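Serine/threonine-protein kinase Tel1 (Chaetomium thermophilum, PDB 6SKY) probably phosphorylates serine and threonine residues of proteins with ATP, thereby activating checkpoint signalling after DNA damage, as a member of the ATM subfamily of PI3/PI4-kinase-related enzymes. Local coordinates at residues 2606-2611 / 2659-2664; 2516-2521 / 2655-2660; 1483-1488 / 1510-1515. One frame throughout, in Å; residues are numbered along the deposited sequence.

Interaction 1 of 3, residues 2606-2611 / 2659-2664; sequences KQLVKG and GLIEFV. With AGS (phosphothiophosphoric acid-adenylate ester), chain C.
Leu2608 and Ile2661 form an antiparallel hydrogen-bonded pair, each backbone N bonding to the other's O at 2.9 Å, and their side chains rise on the face that receives the adenine. This part is closely packed. Leu2608 CD1 lies 4.0 Å from Ile2661 CB and also meets the rim of the Phe2663 ring near its plane, 3.4 Å from Phe2663 CD1. A chi1 of -157°, turning CG away from the backbone N, brings the Phe2663 ring under the adenine, and AGS C2 sits 3.6 Å above its centre. The two strands are neighbours in the antiparallel sheet of the kinase N-lobe, and the chain leaving 2659-2662 serves as the hinge: Glu2662 O accepts AGS N6 at 2.8 Å, while Val2664 N donates to AGS N1. Replacing Phe2663 by an alanine would probably leave one face of the adenine without its flat support and open a gap beside Leu2608 CD1. Packing slackens toward the partly exposed Lys2606, whose O receives only a weak bond from Phe2663 N (3.3 Å) and whose bent chain runs alongside the ring. At the opposite end, Lys2610 lays CD against Ile2661 CD1 and reaches AGS O2A through NZ in a weak, 3.5 Å bond.

Interaction 2 of 3, residues 2516-2521 / 2655-2660; sequences VYHALA and TSSSGL
Hydrogen-bonded through its OH to Gln2607 OE1 of strand 2604-2611, Tyr2517 presents one face of its ring to Leu2660. The bond ties helix 2507-2522 to the face of the antiparallel N-lobe sheet of the kinase that carries Leu2660. The helix crosses strand 2658-2660 at 115°, with the axes 8.3 Å apart. Leu2660 meets the phenol from above in a CH-pi contact: its CD1 stands 3.9 Å from the ring centroid, almost exactly on the normal, while CD2 leans over the CD1 side of the ring. Pro2558 packs against both residues, and Phe2546 adds an edge-to-face contact to the tyrosine.

One helical turn further on, Ala2521 CB rests on Ser2658 CB at 3.8 Å. The second half of the contact is more polar and lies at the tip of the hairpin formed by strands 2651-2655 and 2658-2662. His2518, its CG anti to the backbone N (chi1 175°), reaches out from the helix to this turn. There its CD2 comes close to the hydroxyls of Ser2658 and Thr2655, and Ser2657 OG lies farther off, near the plane of the ring at its edge. Over one imidazole face sits the methyl Thr2655 CG2, 4.2 Å from the ring centroid and 7° off its normal.

Interaction 3 of 3, residues 1483-1488 / 1510-1515; sequences DLRVFL and EFHAWF
Apolar contact between the two helices begins with Leu1484 and Phe1511, whose side chains cross at about a right angle. The leucine reaches the ring at its edge, near the ring plane, with CD1 3.6 Å from Phe1511 CD1. Leu1484 CB likewise lies at the edge of the His1512 ring, 4.2 Å from ND1, and Leu1488 CD1 approaches the same nitrogen obliquely, so aliphatic groups border this side of the imidazole. The segments belong to helices 1470-1487 and 1502-1521, successive antiparallel helices of the alpha solenoid. Their axes run at 150° and approach no closer than 11.1 Å over these segments, a wide spacing bridged by long side chains. Phe1511 also packs on helix 1448-1461, which extends the apolar layer to the preceding part of the solenoid.

Polar contact centres where Arg1485 and His1512 meet. The arginine chain, bent at chi2 and chi3, curls back so that one face of its guanidinium lies against His1512 CE1, which is 3.6 Å from NH2; the two planes are turned 57° apart. Arg1485 NH2 and His1512 NE2 both hydrogen-bond to the carbonyl oxygen of Ala1544, a shared acceptor that draws both to one point. The neighbouring guanidinium is likely to disfavour a second proton on the imidazole.

Interactions 1 and 2 are built on the same strand, 2658-2662, and share Gly2659 and Leu2660; their centres are 10 Å apart. Interaction 1 faces the nucleotide, with Lys2610 about 5 Å from the bound magnesium ion between nearest side-chain atom and metal. Interaction 2 packs helix 2507-2522 behind the same sheet, and there the Leu2660 side chain is about 10 Å from AGS. Among the direct links, Tyr2517 OH lies 3.0 Å from Gln2607 OE1, and Ala2521 CB packs 3.6 Å from Val2609 CG1. Interaction 3 belongs to the distant solenoid, its centre 65 Å from that of interaction 1 and 72 Å from that of interaction 2, and touches neither.

Interaction 1 of 3, residues 2606-2611 / 2659-2664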
loop_
_atom_site.group_PDB
_atom_site.type_symbol
_atom_site.label_atom_id
_atom_site.label_comp_id
_atom_site.label_asym_id
_atom_site.label_seq_id
_atom_site.Cartn_x
_atom_site.Cartn_y
_atom_site.Cartn_z
ATOM N N LYS A 2606 -23.545 33.385 30.077
ATOM C CA LYS A 2606 -24.960 33.068 30.113
ATOM C C LYS A 2606 -25.159 31.601 30.456
ATOM O O LYS A 2606 -24.269 30.770 30.285
ATOM C CB LYS A 2606 -25.616 33.402 28.782
ATOM C CG LYS A 2606 -25.338 34.800 28.313
ATOM C CD LYS A 2606 -26.149 35.119 27.090
ATOM C CE LYS A 2606 -27.622 34.938 27.367
ATOM N NZ LYS A 2606 -28.463 35.263 26.185
ATOM N N GLN A 2607 -26.344 31.292 30.967
ATOM C CA GLN A 2607 -26.634 29.965 31.484
ATOM C C GLN A 2607 -28.099 29.652 31.273
ATOM O O GLN A 2607 -28.954 30.500 31.514
ATOM C CB GLN A 2607 -26.325 29.864 32.976
ATOM C CG GLN A 2607 -24.905 30.133 33.337
ATOM C CD GLN A 2607 -24.766 30.594 34.741
ATOM O OE1 GLN A 2607 -25.752 30.747 35.444
ATOM N NE2 GLN A 2607 -23.543 30.822 35.168
ATOM N N LEU A 2608 -28.387 28.439 30.837
ATOM C CA LEU A 2608 -29.729 27.896 30.944
ATOM C C LEU A 2608 -29.833 27.213 32.292
ATOM O O LEU A 2608 -29.016 26.348 32.611
ATOM C CB LEU A 2608 -30.037 26.895 29.838
ATOM C CG LEU A 2608 -30.163 27.314 28.388
ATOM C CD1 LEU A 2608 -28.924 26.935 27.661
ATOM C CD2 LEU A 2608 -31.343 26.617 27.780
ATOM N N VAL A 2609 -30.817 27.606 33.082
ATOM C CA VAL A 2609 -31.135 26.929 34.327
ATOM C C VAL A 2609 -32.317 26.031 34.004
ATOM O O VAL A 2609 -33.460 26.481 33.959
ATOM C CB VAL A 2609 -31.441 27.915 35.453
ATOM C CG1 VAL A 2609 -31.583 27.183 36.748
ATOM C CG2 VAL A 2609 -30.341 28.933 35.565
ATOM N N LYS A 2610 -32.041 24.761 33.749
ATOM C CA LYS A 2610 -33.029 23.849 33.203
ATOM C C LYS A 2610 -33.632 23.033 34.329
ATOM O O LYS A 2610 -32.911 22.372 35.078
ATOM C CB LYS A 2610 -32.400 22.934 32.158
ATOM C CG LYS A 2610 -33.228 22.768 30.915
ATOM C CD LYS A 2610 -32.432 22.063 29.853
ATOM C CE LYS A 2610 -33.114 22.137 28.507
ATOM N NZ LYS A 2610 -32.268 21.523 27.444
ATOM N N GLY A 2611 -34.958 23.092 34.452
ATOM C CA GLY A 2611 -35.685 22.279 35.394
ATOM C C GLY A 2611 -36.656 21.377 34.653
ATOM O O GLY A 2611 -36.865 21.503 33.445
ATOM N N GLY A 2659 -30.409 21.185 36.021
ATOM C CA GLY A 2659 -29.024 21.365 35.642
ATOM C C GLY A 2659 -28.761 22.769 35.167
ATOM O O GLY A 2659 -29.671 23.577 34.989
ATOM N N LEU A 2660 -27.482 23.050 34.983
ATOM C CA LEU A 2660 -27.013 24.281 34.373
ATOM C C LEU A 2660 -26.334 23.930 33.062
ATOM O O LEU A 2660 -25.400 23.127 33.042
ATOM C CB LEU A 2660 -26.035 25.012 35.282
ATOM C CG LEU A 2660 -26.517 25.327 36.682
ATOM C CD1 LEU A 2660 -25.415 26.008 37.423
ATOM C CD2 LEU A 2660 -27.723 26.210 36.596
ATOM N N ILE A 2661 -26.786 24.539 31.980
ATOM C CA ILE A 2661 -26.188 24.336 30.672
ATOM C C ILE A 2661 -25.537 25.632 30.233
ATOM O O ILE A 2661 -26.098 26.713 30.414
ATOM C CB ILE A 2661 -27.229 23.861 29.651
ATOM C CG1 ILE A 2661 -27.942 22.638 30.190
ATOM C CG2 ILE A 2661 -26.567 23.492 28.382
ATOM C CD1 ILE A 2661 -28.890 22.045 29.223
ATOM N N GLU A 2662 -24.343 25.523 29.677
ATOM C CA GLU A 2662 -23.635 26.693 29.189
ATOM C C GLU A 2662 -24.305 27.198 27.931
ATOM O O GLU A 2662 -24.459 26.452 26.963
ATOM C CB GLU A 2662 -22.185 26.341 28.910
ATOM C CG GLU A 2662 -21.364 27.485 28.425
ATOM C CD GLU A 2662 -20.050 27.034 27.844
ATOM O OE1 GLU A 2662 -19.975 26.853 26.614
ATOM O OE2 GLU A 2662 -19.087 26.849 28.613
ATOM N N PHE A 2663 -24.717 28.456 27.942
ATOM C CA PHE A 2663 -25.318 29.076 26.771
ATOM C C PHE A 2663 -24.192 29.537 25.862
ATOM O O PHE A 2663 -23.447 30.453 26.213
ATOM C CB PHE A 2663 -26.209 30.236 27.194
ATOM C CG PHE A 2663 -27.253 30.591 26.204
ATOM C CD1 PHE A 2663 -28.464 29.947 26.207
ATOM C CD2 PHE A 2663 -27.034 31.582 25.277
ATOM C CE1 PHE A 2663 -29.431 30.272 25.297
ATOM C CE2 PHE A 2663 -27.996 31.909 24.367
ATOM C CZ PHE A 2663 -29.195 31.254 24.378
ATOM N N VAL A 2664 -24.051 28.893 24.702
ATOM C CA VAL A 2664 -22.915 29.153 23.828
ATOM C C VAL A 2664 -23.014 30.568 23.279
ATOM O O VAL A 2664 -24.082 31.016 22.846
ATOM C CB VAL A 2664 -22.841 28.098 22.715
ATOM C CG1 VAL A 2664 -21.649 28.346 21.844
ATOM C CG2 VAL A 2664 -22.735 26.731 23.320
HETATM P PG AGS C . -37.727 20.991 21.945
HETATM S S1G AGS C . -37.532 20.664 20.034
HETATM O O2G AGS C . -36.739 20.103 22.747
HETATM O O3G AGS C . -39.180 20.664 22.385
HETATM P PB AGS C . -35.957 22.994 22.287
HETATM O O1B AGS C . -35.121 22.173 21.392
HETATM O O2B AGS C . -36.057 24.471 21.915
HETATM O O3B AGS C . -37.438 22.475 22.287
HETATM P PA AGS C . -34.939 24.226 24.511
HETATM O O1A AGS C . -36.036 24.727 25.347
HETATM O O2A AGS C . -33.662 23.879 25.273
HETATM O O3A AGS C . -35.363 22.918 23.742
HETATM O "O5'" AGS C . -34.661 25.314 23.419
HETATM C "C5'" AGS C . -34.182 26.599 23.837
HETATM C "C4'" AGS C . -33.670 27.360 22.646
HETATM O "O4'" AGS C . -32.306 27.751 22.884
HETATM C "C3'" AGS C . -33.651 26.592 21.331
HETATM O "O3'" AGS C . -33.848 27.465 20.227
HETATM C "C2'" AGS C . -32.259 25.966 21.323
HETATM O "O2'" AGS C . -31.774 25.816 19.998
HETATM C "C1'" AGS C . -31.423 27.006 22.069
HETATM N N9 AGS C . -30.403 26.419 22.924
HETATM C C8 AGS C . -30.511 25.281 23.673
HETATM N N7 AGS C . -29.434 24.986 24.355
HETATM C C5 AGS C . -28.557 26.007 24.035
HETATM C C6 AGS C . -27.234 26.275 24.428
HETATM N N6 AGS C . -26.540 25.508 25.270
HETATM N N1 AGS C . -26.643 27.375 23.924
HETATM C C2 AGS C . -27.332 28.147 23.082
HETATM N N3 AGS C . -28.580 27.995 22.638
HETATM C C4 AGS C . -29.139 26.896 23.154
#

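Interaction 2 of 3, residues 2516-2521 / 2655-2660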
loop_
_atom_site.group_PDB
_atom_site.type_symbol
_atom_site.label_atom_id
_atom_site.label_comp_id
_atom_site.label_asym_id
_atom_site.label_seq_id
_atom_site.Cartn_x
_atom_site.Cartn_y
_atom_site.Cartn_z
ATOM N N VAL A 2516 -29.406 27.290 45.895
ATOM C CA VAL A 2516 -30.246 28.337 45.314
ATOM C C VAL A 2516 -30.413 28.156 43.808
ATOM O O VAL A 2516 -31.475 28.475 43.264
ATOM C CB VAL A 2516 -29.721 29.740 45.660
ATOM C CG1 VAL A 2516 -29.586 29.881 47.153
ATOM C CG2 VAL A 2516 -28.422 30.022 44.973
ATOM N N TYR A 2517 -29.405 27.629 43.107
ATOM C CA TYR A 2517 -29.577 27.339 41.684
ATOM C C TYR A 2517 -30.667 26.305 41.463
ATOM O O TYR A 2517 -31.488 26.440 40.553
ATOM C CB TYR A 2517 -28.272 26.840 41.073
ATOM C CG TYR A 2517 -27.468 27.884 40.354
ATOM C CD1 TYR A 2517 -27.985 28.549 39.271
ATOM C CD2 TYR A 2517 -26.183 28.180 40.744
ATOM C CE1 TYR A 2517 -27.255 29.490 38.613
ATOM C CE2 TYR A 2517 -25.450 29.118 40.090
ATOM C CZ TYR A 2517 -25.990 29.767 39.027
ATOM O OH TYR A 2517 -25.256 30.711 38.367
ATOM N N HIS A 2518 -30.691 25.260 42.285
ATOM C CA HIS A 2518 -31.719 24.239 42.153
ATOM C C HIS A 2518 -33.096 24.789 42.495
ATOM O O HIS A 2518 -34.084 24.468 41.824
ATOM C CB HIS A 2518 -31.370 23.054 43.043
ATOM C CG HIS A 2518 -32.424 22.000 43.085
ATOM N ND1 HIS A 2518 -32.913 21.488 44.265
ATOM C CD2 HIS A 2518 -33.082 21.356 42.094
ATOM C CE1 HIS A 2518 -33.828 20.575 43.999
ATOM N NE2 HIS A 2518 -33.950 20.477 42.689
ATOM N N ALA A 2519 -33.186 25.613 43.542
ATOM C CA ALA A 2519 -34.469 26.220 43.876
ATOM C C ALA A 2519 -34.971 27.091 42.738
ATOM O O ALA A 2519 -36.163 27.078 42.419
ATOM C CB ALA A 2519 -34.351 27.036 45.158
ATOM N N LEU A 2520 -34.077 27.849 42.108
ATOM C CA LEU A 2520 -34.479 28.665 40.969
ATOM C C LEU A 2520 -34.892 27.802 39.787
ATOM O O LEU A 2520 -35.828 28.145 39.060
ATOM C CB LEU A 2520 -33.345 29.600 40.574
ATOM C CG LEU A 2520 -33.600 30.505 39.381
ATOM C CD1 LEU A 2520 -34.501 31.645 39.781
ATOM C CD2 LEU A 2520 -32.294 31.021 38.860
ATOM N N ALA A 2521 -34.208 26.678 39.580
ATOM C CA ALA A 2521 -34.558 25.787 38.481
ATOM C C ALA A 2521 -35.958 25.222 38.656
ATOM O O ALA A 2521 -36.753 25.194 37.713
ATOM C CB ALA A 2521 -33.538 24.657 38.382
ATOM N N THR A 2655 -29.265 17.977 40.125
ATOM C CA THR A 2655 -30.014 16.876 40.702
ATOM C C THR A 2655 -30.532 16.004 39.572
ATOM O O THR A 2655 -30.185 16.231 38.413
ATOM C CB THR A 2655 -31.158 17.400 41.565
ATOM O OG1 THR A 2655 -31.839 18.444 40.865
ATOM C CG2 THR A 2655 -30.622 17.958 42.861
ATOM N N SER A 2656 -31.358 15.012 39.879
ATOM C CA SER A 2656 -31.945 14.190 38.829
ATOM C C SER A 2656 -33.045 14.907 38.076
ATOM O O SER A 2656 -33.723 14.287 37.258
ATOM C CB SER A 2656 -32.493 12.888 39.412
ATOM O OG SER A 2656 -31.449 11.978 39.703
ATOM N N SER A 2657 -33.236 16.195 38.331
ATOM C CA SER A 2657 -34.311 16.939 37.695
ATOM C C SER A 2657 -33.895 18.339 37.265
ATOM O O SER A 2657 -34.753 19.111 36.831
ATOM C CB SER A 2657 -35.501 17.032 38.643
ATOM O OG SER A 2657 -35.078 17.444 39.931
ATOM N N SER A 2658 -32.622 18.696 37.367
ATOM C CA SER A 2658 -32.229 20.072 37.118
ATOM C C SER A 2658 -30.761 20.126 36.735
ATOM O O SER A 2658 -29.967 19.252 37.087
ATOM C CB SER A 2658 -32.490 20.955 38.342
ATOM O OG SER A 2658 -31.748 20.509 39.459
ATOM N N GLY A 2659 -30.409 21.185 36.021
ATOM C CA GLY A 2659 -29.024 21.365 35.642
ATOM C C GLY A 2659 -28.761 22.769 35.167
ATOM O O GLY A 2659 -29.671 23.577 34.989
ATOM N N LEU A 2660 -27.482 23.050 34.983
ATOM C CA LEU A 2660 -27.013 24.281 34.373
ATOM C C LEU A 2660 -26.334 23.930 33.062
ATOM O O LEU A 2660 -25.400 23.127 33.042
ATOM C CB LEU A 2660 -26.035 25.012 35.282
ATOM C CG LEU A 2660 -26.517 25.327 36.682
ATOM C CD1 LEU A 2660 -25.415 26.008 37.423
ATOM C CD2 LEU A 2660 -27.723 26.210 36.596
#

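Interaction 3 of 3, residues 1483-1488 / 1510-1515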
loop_
_atom_site.group_PDB
_atom_site.type_symbol
_atom_site.label_atom_id
_atom_site.label_comp_id
_atom_site.label_asym_id
_atom_site.label_seq_id
_atom_site.Cartn_x
_atom_site.Cartn_y
_atom_site.Cartn_z
ATOM N N ASP A 1483 13.336 67.466 13.621
ATOM C CA ASP A 1483 13.779 68.462 12.651
ATOM C C ASP A 1483 14.818 69.406 13.238
ATOM O O ASP A 1483 15.693 69.883 12.511
ATOM C CB ASP A 1483 12.590 69.251 12.113
ATOM C CG ASP A 1483 11.917 68.562 10.943
ATOM O OD1 ASP A 1483 12.306 67.422 10.626
ATOM O OD2 ASP A 1483 11.006 69.164 10.336
ATOM N N LEU A 1484 14.754 69.681 14.540
ATOM C CA LEU A 1484 15.796 70.488 15.163
ATOM C C LEU A 1484 17.117 69.735 15.202
ATOM O O LEU A 1484 18.157 70.269 14.803
ATOM C CB LEU A 1484 15.375 70.906 16.569
ATOM C CG LEU A 1484 14.356 72.037 16.605
ATOM C CD1 LEU A 1484 13.982 72.371 18.033
ATOM C CD2 LEU A 1484 14.901 73.253 15.884
ATOM N N ARG A 1485 17.096 68.486 15.676
ATOM C CA ARG A 1485 18.316 67.692 15.721
ATOM C C ARG A 1485 18.951 67.564 14.346
ATOM O O ARG A 1485 20.178 67.499 14.236
ATOM C CB ARG A 1485 18.026 66.312 16.303
ATOM C CG ARG A 1485 19.256 65.446 16.458
ATOM C CD ARG A 1485 20.267 66.098 17.380
ATOM N NE ARG A 1485 19.852 66.037 18.776
ATOM C CZ ARG A 1485 20.451 66.699 19.759
ATOM N NH1 ARG A 1485 21.485 67.481 19.497
ATOM N NH2 ARG A 1485 20.011 66.584 21.003
ATOM N N VAL A 1486 18.141 67.530 13.288
ATOM C CA VAL A 1486 18.716 67.560 11.946
ATOM C C VAL A 1486 19.246 68.953 11.626
ATOM O O VAL A 1486 20.284 69.102 10.974
ATOM C CB VAL A 1486 17.685 67.092 10.904
ATOM C CG1 VAL A 1486 18.226 67.266 9.500
ATOM C CG2 VAL A 1486 17.323 65.645 11.140
ATOM N N PHE A 1487 18.554 69.993 12.094
ATOM C CA PHE A 1487 18.953 71.363 11.790
ATOM C C PHE A 1487 20.238 71.756 12.506
ATOM O O PHE A 1487 20.992 72.597 12.006
ATOM C CB PHE A 1487 17.821 72.319 12.163
ATOM C CG PHE A 1487 18.160 73.771 11.995
ATOM C CD1 PHE A 1487 18.421 74.297 10.745
ATOM C CD2 PHE A 1487 18.188 74.616 13.088
ATOM C CE1 PHE A 1487 18.720 75.631 10.594
ATOM C CE2 PHE A 1487 18.488 75.954 12.941
ATOM C CZ PHE A 1487 18.754 76.460 11.694
ATOM N N LEU A 1488 20.503 71.169 13.664
ATOM C CA LEU A 1488 21.698 71.491 14.424
ATOM C C LEU A 1488 22.893 70.686 13.938
ATOM O O LEU A 1488 22.894 70.167 12.825
ATOM C CB LEU A 1488 21.459 71.237 15.908
ATOM C CG LEU A 1488 20.268 71.985 16.497
ATOM C CD1 LEU A 1488 20.136 71.707 17.975
ATOM C CD2 LEU A 1488 20.418 73.464 16.243
ATOM N N GLU A 1510 19.052 76.766 22.465
ATOM C CA GLU A 1510 18.374 77.189 23.685
ATOM C C GLU A 1510 16.898 76.823 23.643
ATOM O O GLU A 1510 16.324 76.407 24.659
ATOM C CB GLU A 1510 18.549 78.690 23.897
ATOM C CG GLU A 1510 19.959 79.096 24.265
ATOM C CD GLU A 1510 20.043 80.533 24.744
ATOM O OE1 GLU A 1510 19.212 81.356 24.309
ATOM O OE2 GLU A 1510 20.934 80.837 25.564
ATOM N N PHE A 1511 16.266 76.959 22.474
ATOM C CA PHE A 1511 14.880 76.527 22.346
ATOM C C PHE A 1511 14.754 75.024 22.538
ATOM O O PHE A 1511 13.806 74.553 23.169
ATOM C CB PHE A 1511 14.308 76.922 20.990
ATOM C CG PHE A 1511 12.963 76.322 20.726
ATOM C CD1 PHE A 1511 12.796 75.356 19.757
ATOM C CD2 PHE A 1511 11.870 76.693 21.485
ATOM C CE1 PHE A 1511 11.563 74.797 19.535
ATOM C CE2 PHE A 1511 10.639 76.135 21.267
ATOM C CZ PHE A 1511 10.484 75.186 20.293
ATOM N N HIS A 1512 15.691 74.258 21.981
ATOM C CA HIS A 1512 15.688 72.810 22.157
ATOM C C HIS A 1512 15.769 72.442 23.632
ATOM O O HIS A 1512 15.025 71.576 24.107
ATOM C CB HIS A 1512 16.853 72.216 21.365
ATOM C CG HIS A 1512 16.955 70.724 21.433
ATOM N ND1 HIS A 1512 16.980 69.934 20.304
ATOM C CD2 HIS A 1512 17.080 69.881 22.484
ATOM C CE1 HIS A 1512 17.093 68.668 20.659
ATOM N NE2 HIS A 1512 17.155 68.609 21.976
ATOM N N ALA A 1513 16.656 73.107 24.375
ATOM C CA ALA A 1513 16.788 72.825 25.802
ATOM C C ALA A 1513 15.518 73.196 26.557
ATOM O O ALA A 1513 15.031 72.423 27.393
ATOM C CB ALA A 1513 17.992 73.569 26.373
ATOM N N TRP A 1514 14.964 74.380 26.277
ATOM C CA TRP A 1514 13.733 74.791 26.945
ATOM C C TRP A 1514 12.597 73.826 26.648
ATOM O O TRP A 1514 11.829 73.462 27.544
ATOM C CB TRP A 1514 13.340 76.206 26.523
ATOM C CG TRP A 1514 11.980 76.583 27.010
ATOM C CD1 TRP A 1514 11.667 77.125 28.216
ATOM C CD2 TRP A 1514 10.741 76.420 26.311
ATOM N NE1 TRP A 1514 10.313 77.317 28.314
ATOM C CE2 TRP A 1514 9.722 76.891 27.155
ATOM C CE3 TRP A 1514 10.396 75.921 25.053
ATOM C CZ2 TRP A 1514 8.383 76.881 26.782
ATOM C CZ3 TRP A 1514 9.066 75.912 24.685
ATOM C CH2 TRP A 1514 8.078 76.388 25.545
ATOM N N PHE A 1515 12.478 73.400 25.391
ATOM C CA PHE A 1515 11.391 72.517 24.994
ATOM C C PHE A 1515 11.535 71.152 25.642
ATOM O O PHE A 1515 10.544 70.567 26.088
ATOM C CB PHE A 1515 11.359 72.390 23.473
ATOM C CG PHE A 1515 10.084 71.818 22.938
ATOM C CD1 PHE A 1515 8.931 71.840 23.691
ATOM C CD2 PHE A 1515 10.042 71.251 21.681
ATOM C CE1 PHE A 1515 7.762 71.315 23.203
ATOM C CE2 PHE A 1515 8.874 70.722 21.190
ATOM C CZ PHE A 1515 7.733 70.755 21.955
#